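Local coordinates for protein lovastatin nonaketide synthase, polyketide synthase component (PDB 7CPX) that builds the dihydromonacolin L nonaketide from malonyl-CoA during lovastatin biosynthesis in Aspergillus terreus, working as a homodimeric multidomain polyketide synthase together with lovC, at residues S1518-T1530 and D1566-E1578. The protein carries 2 engineered substitutions. Numbering follows the deposited sequence.
Sequences SNVLHATPDLEKT and DWWAGVDDGRCTE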
loop_
_atom_site.group_PDB
_atom_site.type_symbol
_atom_site.label_atom_id
_atom_site.label_comp_id
_atom_site.label_asym_id
_atom_site.label_seq_id
_atom_site.Cartn_x
_atom_site.Cartn_y
_atom_site.Cartn_z
ATOM N N SER A 1518 -14.800 -66.458 21.375
ATOM C CA SER A 1518 -14.246 -65.943 22.628
ATOM C C SER A 1518 -15.267 -66.141 23.743
ATOM O O SER A 1518 -16.128 -65.294 23.980
ATOM C CB SER A 1518 -13.863 -64.475 22.480
ATOM O OG SER A 1518 -13.390 -63.948 23.707
ATOM N N ASN A 1519 -15.158 -67.273 24.440
ATOM C CA ASN A 1519 -15.971 -67.562 25.621
ATOM C C ASN A 1519 -17.442 -67.237 25.370
ATOM O O ASN A 1519 -18.126 -66.636 26.201
ATOM C CB ASN A 1519 -15.445 -66.802 26.838
ATOM C CG ASN A 1519 -14.025 -67.188 27.194
ATOM O OD1 ASN A 1519 -13.791 -68.207 27.841
ATOM N ND2 ASN A 1519 -13.066 -66.371 26.772
ATOM N N VAL A 1520 -17.926 -67.644 24.199
ATOM C CA VAL A 1520 -19.318 -67.413 23.826
ATOM C C VAL A 1520 -20.052 -68.688 23.447
ATOM O O VAL A 1520 -21.297 -68.695 23.432
ATOM C CB VAL A 1520 -19.397 -66.387 22.673
ATOM C CG1 VAL A 1520 -18.808 -66.970 21.396
ATOM C CG2 VAL A 1520 -20.830 -65.920 22.460
ATOM N N LEU A 1521 -19.359 -69.786 23.143
ATOM C CA LEU A 1521 -20.045 -71.036 22.841
ATOM C C LEU A 1521 -20.820 -71.568 24.038
ATOM O O LEU A 1521 -21.752 -72.358 23.856
ATOM C CB LEU A 1521 -19.040 -72.086 22.362
ATOM C CG LEU A 1521 -18.213 -71.711 21.130
ATOM C CD1 LEU A 1521 -17.328 -72.873 20.709
ATOM C CD2 LEU A 1521 -19.109 -71.272 19.980
ATOM N N HIS A 1522 -20.456 -71.159 25.254
ATOM C CA HIS A 1522 -21.213 -71.541 26.438
ATOM C C HIS A 1522 -22.481 -70.717 26.608
ATOM O O HIS A 1522 -23.322 -71.070 27.443
ATOM C CB HIS A 1522 -20.349 -71.401 27.693
ATOM C CG HIS A 1522 -20.077 -69.983 28.084
ATOM N ND1 HIS A 1522 -20.137 -69.546 29.390
ATOM C CD2 HIS A 1522 -19.744 -68.900 27.340
ATOM C CE1 HIS A 1522 -19.854 -68.257 29.435
ATOM N NE2 HIS A 1522 -19.611 -67.840 28.204
ATOM N N ALA A 1523 -22.635 -69.636 25.844
ATOM C CA ALA A 1523 -23.816 -68.790 25.899
ATOM C C ALA A 1523 -24.907 -69.250 24.939
ATOM O O ALA A 1523 -25.906 -68.540 24.764
ATOM C CB ALA A 1523 -23.434 -67.338 25.599
ATOM N N THR A 1524 -24.736 -70.416 24.313
ATOM C CA THR A 1524 -25.700 -70.944 23.362
ATOM C C THR A 1524 -25.994 -72.397 23.724
ATOM O O THR A 1524 -25.052 -73.197 23.871
ATOM C CB THR A 1524 -25.181 -70.852 21.924
ATOM O OG1 THR A 1524 -25.935 -71.733 21.084
ATOM C CG2 THR A 1524 -23.708 -71.232 21.859
ATOM N N PRO A 1525 -27.267 -72.777 23.879
ATOM C CA PRO A 1525 -27.587 -74.192 24.112
ATOM C C PRO A 1525 -27.485 -75.055 22.866
ATOM O O PRO A 1525 -27.711 -76.267 22.954
ATOM C CB PRO A 1525 -29.031 -74.138 24.630
ATOM C CG PRO A 1525 -29.602 -72.925 23.994
ATOM C CD PRO A 1525 -28.476 -71.931 23.900
ATOM N N ASP A 1526 -27.151 -74.472 21.718
ATOM C CA ASP A 1526 -27.025 -75.186 20.453
ATOM C C ASP A 1526 -25.557 -75.405 20.099
ATOM O O ASP A 1526 -25.155 -75.279 18.940
ATOM C CB ASP A 1526 -27.737 -74.427 19.339
ATOM C CG ASP A 1526 -29.113 -73.941 19.751
ATOM O OD1 ASP A 1526 -29.191 -73.023 20.593
ATOM O OD2 ASP A 1526 -30.115 -74.478 19.233
ATOM N N LEU A 1527 -24.745 -75.726 21.110
ATOM C CA LEU A 1527 -23.299 -75.840 20.936
ATOM C C LEU A 1527 -22.923 -76.580 19.657
ATOM O O LEU A 1527 -22.151 -76.072 18.837
ATOM C CB LEU A 1527 -22.697 -76.546 22.154
ATOM C CG LEU A 1527 -21.188 -76.798 22.122
ATOM C CD1 LEU A 1527 -20.430 -75.491 21.958
ATOM C CD2 LEU A 1527 -20.742 -77.521 23.381
ATOM N N GLU A 1528 -23.464 -77.784 19.470
ATOM C CA GLU A 1528 -23.130 -78.553 18.276
ATOM C C GLU A 1528 -23.566 -77.821 17.013
ATOM O O GLU A 1528 -22.813 -77.751 16.034
ATOM C CB GLU A 1528 -23.776 -79.936 18.345
ATOM C CG GLU A 1528 -23.448 -80.703 19.615
ATOM C CD GLU A 1528 -23.881 -82.154 19.550
ATOM O OE1 GLU A 1528 -24.478 -82.554 18.527
ATOM O OE2 GLU A 1528 -23.623 -82.897 20.521
ATOM N N LYS A 1529 -24.775 -77.255 17.019
ATOM C CA LYS A 1529 -25.255 -76.547 15.837
ATOM C C LYS A 1529 -24.476 -75.257 15.612
ATOM O O LYS A 1529 -24.227 -74.870 14.466
ATOM C CB LYS A 1529 -26.749 -76.261 15.969
ATOM C CG LYS A 1529 -27.589 -77.508 16.187
ATOM C CD LYS A 1529 -29.067 -77.253 15.933
ATOM C CE LYS A 1529 -29.643 -76.238 16.906
ATOM N NZ LYS A 1529 -31.107 -76.054 16.715
ATOM N N THR A 1530 -24.079 -74.577 16.689
ATOM C CA THR A 1530 -23.267 -73.374 16.533
ATOM C C THR A 1530 -21.912 -73.706 15.919
ATOM O O THR A 1530 -21.411 -72.974 15.056
ATOM C CB THR A 1530 -23.085 -72.681 17.885
ATOM O OG1 THR A 1530 -22.337 -73.529 18.762
ATOM C CG2 THR A 1530 -24.436 -72.370 18.514
ATOM N N ASP A 1566 -27.583 -66.223 30.219
ATOM C CA ASP A 1566 -27.590 -67.255 29.192
ATOM C C ASP A 1566 -26.445 -68.249 29.323
ATOM O O ASP A 1566 -26.333 -69.142 28.478
ATOM C CB ASP A 1566 -27.561 -66.620 27.788
ATOM C CG ASP A 1566 -26.276 -65.859 27.509
ATOM O OD1 ASP A 1566 -25.292 -66.039 28.254
ATOM O OD2 ASP A 1566 -26.254 -65.077 26.536
ATOM N N TRP A 1567 -25.595 -68.129 30.344
ATOM C CA TRP A 1567 -24.547 -69.124 30.536
ATOM C C TRP A 1567 -25.134 -70.462 30.959
ATOM O O TRP A 1567 -24.580 -71.515 30.625
ATOM C CB TRP A 1567 -23.531 -68.633 31.567
ATOM C CG TRP A 1567 -23.649 -69.292 32.906
ATOM C CD1 TRP A 1567 -24.630 -69.097 33.836
ATOM C CD2 TRP A 1567 -22.748 -70.250 33.470
ATOM N NE1 TRP A 1567 -24.397 -69.880 34.940
ATOM C CE2 TRP A 1567 -23.248 -70.599 34.739
ATOM C CE3 TRP A 1567 -21.568 -70.850 33.022
ATOM C CZ2 TRP A 1567 -22.606 -71.515 35.568
ATOM C CZ3 TRP A 1567 -20.934 -71.760 33.844
ATOM C CH2 TRP A 1567 -21.453 -72.085 35.102
ATOM N N TRP A 1568 -26.251 -70.444 31.689
ATOM C CA TRP A 1568 -26.932 -71.681 32.037
ATOM C C TRP A 1568 -27.833 -72.179 30.917
ATOM O O TRP A 1568 -28.309 -73.317 30.988
ATOM C CB TRP A 1568 -27.755 -71.503 33.315
ATOM C CG TRP A 1568 -28.026 -72.805 34.003
ATOM C CD1 TRP A 1568 -29.167 -73.550 33.933
ATOM C CD2 TRP A 1568 -27.127 -73.526 34.852
ATOM N NE1 TRP A 1568 -29.035 -74.688 34.692
ATOM C CE2 TRP A 1568 -27.791 -74.697 35.266
ATOM C CE3 TRP A 1568 -25.827 -73.293 35.306
ATOM C CZ2 TRP A 1568 -27.197 -75.633 36.111
ATOM C CZ3 TRP A 1568 -25.239 -74.224 36.141
ATOM C CH2 TRP A 1568 -25.925 -75.376 36.539
ATOM N N ALA A 1569 -28.076 -71.363 29.895
ATOM C CA ALA A 1569 -28.771 -71.822 28.697
ATOM C C ALA A 1569 -27.849 -72.794 27.976
ATOM O O ALA A 1569 -26.881 -72.392 27.327
ATOM C CB ALA A 1569 -29.148 -70.644 27.807
ATOM N N GLY A 1570 -28.151 -74.082 28.091
ATOM C CA GLY A 1570 -27.244 -75.117 27.643
ATOM C C GLY A 1570 -27.287 -76.323 28.555
ATOM O O GLY A 1570 -26.755 -77.387 28.220
ATOM N N VAL A 1571 -27.921 -76.167 29.721
ATOM C CA VAL A 1571 -28.201 -77.311 30.575
ATOM C C VAL A 1571 -29.015 -78.351 29.823
ATOM O O VAL A 1571 -29.018 -79.528 30.197
ATOM C CB VAL A 1571 -28.926 -76.857 31.860
ATOM C CG1 VAL A 1571 -30.260 -76.202 31.522
ATOM C CG2 VAL A 1571 -29.123 -78.032 32.807
ATOM N N ASP A 1572 -29.715 -77.938 28.763
ATOM C CA ASP A 1572 -30.387 -78.898 27.897
ATOM C C ASP A 1572 -29.400 -79.902 27.318
ATOM O O ASP A 1572 -29.785 -81.027 26.980
ATOM C CB ASP A 1572 -31.116 -78.165 26.771
ATOM C CG ASP A 1572 -32.080 -77.116 27.287
ATOM O OD1 ASP A 1572 -31.613 -76.092 27.827
ATOM O OD2 ASP A 1572 -33.306 -77.314 27.149
ATOM N N ASP A 1573 -28.128 -79.515 27.194
ATOM C CA ASP A 1573 -27.116 -80.434 26.693
ATOM C C ASP A 1573 -26.937 -81.639 27.606
ATOM O O ASP A 1573 -26.463 -82.684 27.147
ATOM C CB ASP A 1573 -25.782 -79.706 26.525
ATOM C CG ASP A 1573 -24.780 -80.507 25.719
ATOM O OD1 ASP A 1573 -24.915 -80.555 24.479
ATOM O OD2 ASP A 1573 -23.859 -81.094 26.325
ATOM N N GLY A 1574 -27.303 -81.519 28.882
ATOM C CA GLY A 1574 -27.277 -82.654 29.786
ATOM C C GLY A 1574 -26.626 -82.384 31.128
ATOM O O GLY A 1574 -27.048 -82.947 32.143
ATOM N N ARG A 1575 -25.606 -81.531 31.156
ATOM C CA ARG A 1575 -24.871 -81.243 32.378
ATOM C C ARG A 1575 -25.197 -79.835 32.871
ATOM O O ARG A 1575 -26.020 -79.117 32.301
ATOM C CB ARG A 1575 -23.366 -81.399 32.152
ATOM C CG ARG A 1575 -22.956 -82.725 31.535
ATOM C CD ARG A 1575 -21.444 -82.870 31.510
ATOM N NE ARG A 1575 -21.012 -84.066 30.796
ATOM C CZ ARG A 1575 -19.746 -84.425 30.636
ATOM N NH1 ARG A 1575 -18.754 -83.703 31.133
ATOM N NH2 ARG A 1575 -19.467 -85.537 29.961
ATOM N N CYS A 1576 -24.533 -79.443 33.956
ATOM C CA CYS A 1576 -24.684 -78.093 34.479
ATOM C C CYS A 1576 -24.289 -77.073 33.419
ATOM O O CYS A 1576 -23.317 -77.266 32.685
ATOM C CB CYS A 1576 -23.824 -77.914 35.730
ATOM S SG CYS A 1576 -22.116 -78.481 35.539
ATOM N N THR A 1577 -25.069 -75.991 33.333
ATOM C CA THR A 1577 -24.876 -74.937 32.339
ATOM C C THR A 1577 -24.645 -75.531 30.955
ATOM O O THR A 1577 -24.849 -76.730 30.746
ATOM C CB THR A 1577 -23.711 -74.009 32.726
ATOM O OG1 THR A 1577 -23.670 -72.889 31.833
ATOM C CG2 THR A 1577 -22.358 -74.726 32.689
ATOM N N GLU A 1578 -24.245 -74.701 29.995
ATOM C CA GLU A 1578 -23.661 -75.271 28.793
ATOM C C GLU A 1578 -22.379 -75.944 29.260
ATOM O O GLU A 1578 -21.427 -75.252 29.645
ATOM C CB GLU A 1578 -23.393 -74.212 27.722
ATOM C CG GLU A 1578 -22.831 -74.782 26.424
ATOM C CD GLU A 1578 -23.695 -75.884 25.838
ATOM O OE1 GLU A 1578 -24.933 -75.811 25.979
ATOM O OE2 GLU A 1578 -23.134 -76.825 25.241
#
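His1522 to Pro1525 run past the first residues of 1566-1578, as far as Gly1570, and past its last, Glu1578, with no hydrogen bond across. Pro1525 comes closest to this loop at Gly1570, CA to CA 3.7 Å; Ala1523 faces Trp1567, and His1522 faces Glu1578, where the loop returns. Gly1570 has a positive phi of 144°, a backbone shape that suits glycine, and the CB of Pro1525 rests on its N and CA.

Glu1578 does most of the side-chain work. Its CG lies anti to the backbone N (chi1 -178°) and the chain bends at the next bond, which carries the carboxylate past the peptides of 1521-1525 to Leu1527. Along the way CB meets His1522 O at 3.2 Å and CG packs on His1522 CA. OE1 ends near Pro1525 CA, while OE2 reaches CB and CD2 of Leu1527, the two side chains crossing at a slant. The imidazole of His1522 meets the indole of Trp1567 edge to edge, ND1 to CE3 4.1 Å, and a weak bond ties its NE2 back to Asn1519 O. At Ala1523 the methyl sits against the carboxylate of Asp1566, 3.5 Å from CB to OD1. Pro1525 CD touches Ala1569 CB at 4.2 Å.

All this is packing inside the Rossmann-type methyltransferase domain, joining the loop between strand 1512-1518 and helix 1527-1537 to the connection from helix 1554-1561 to helix 1583-1592. Arg1499 bonds to Ala1523 O, Glu1548 takes the N-H of His1522, and Trp1586 of helix 1583-1592 packs against Leu1521 and Leu1527.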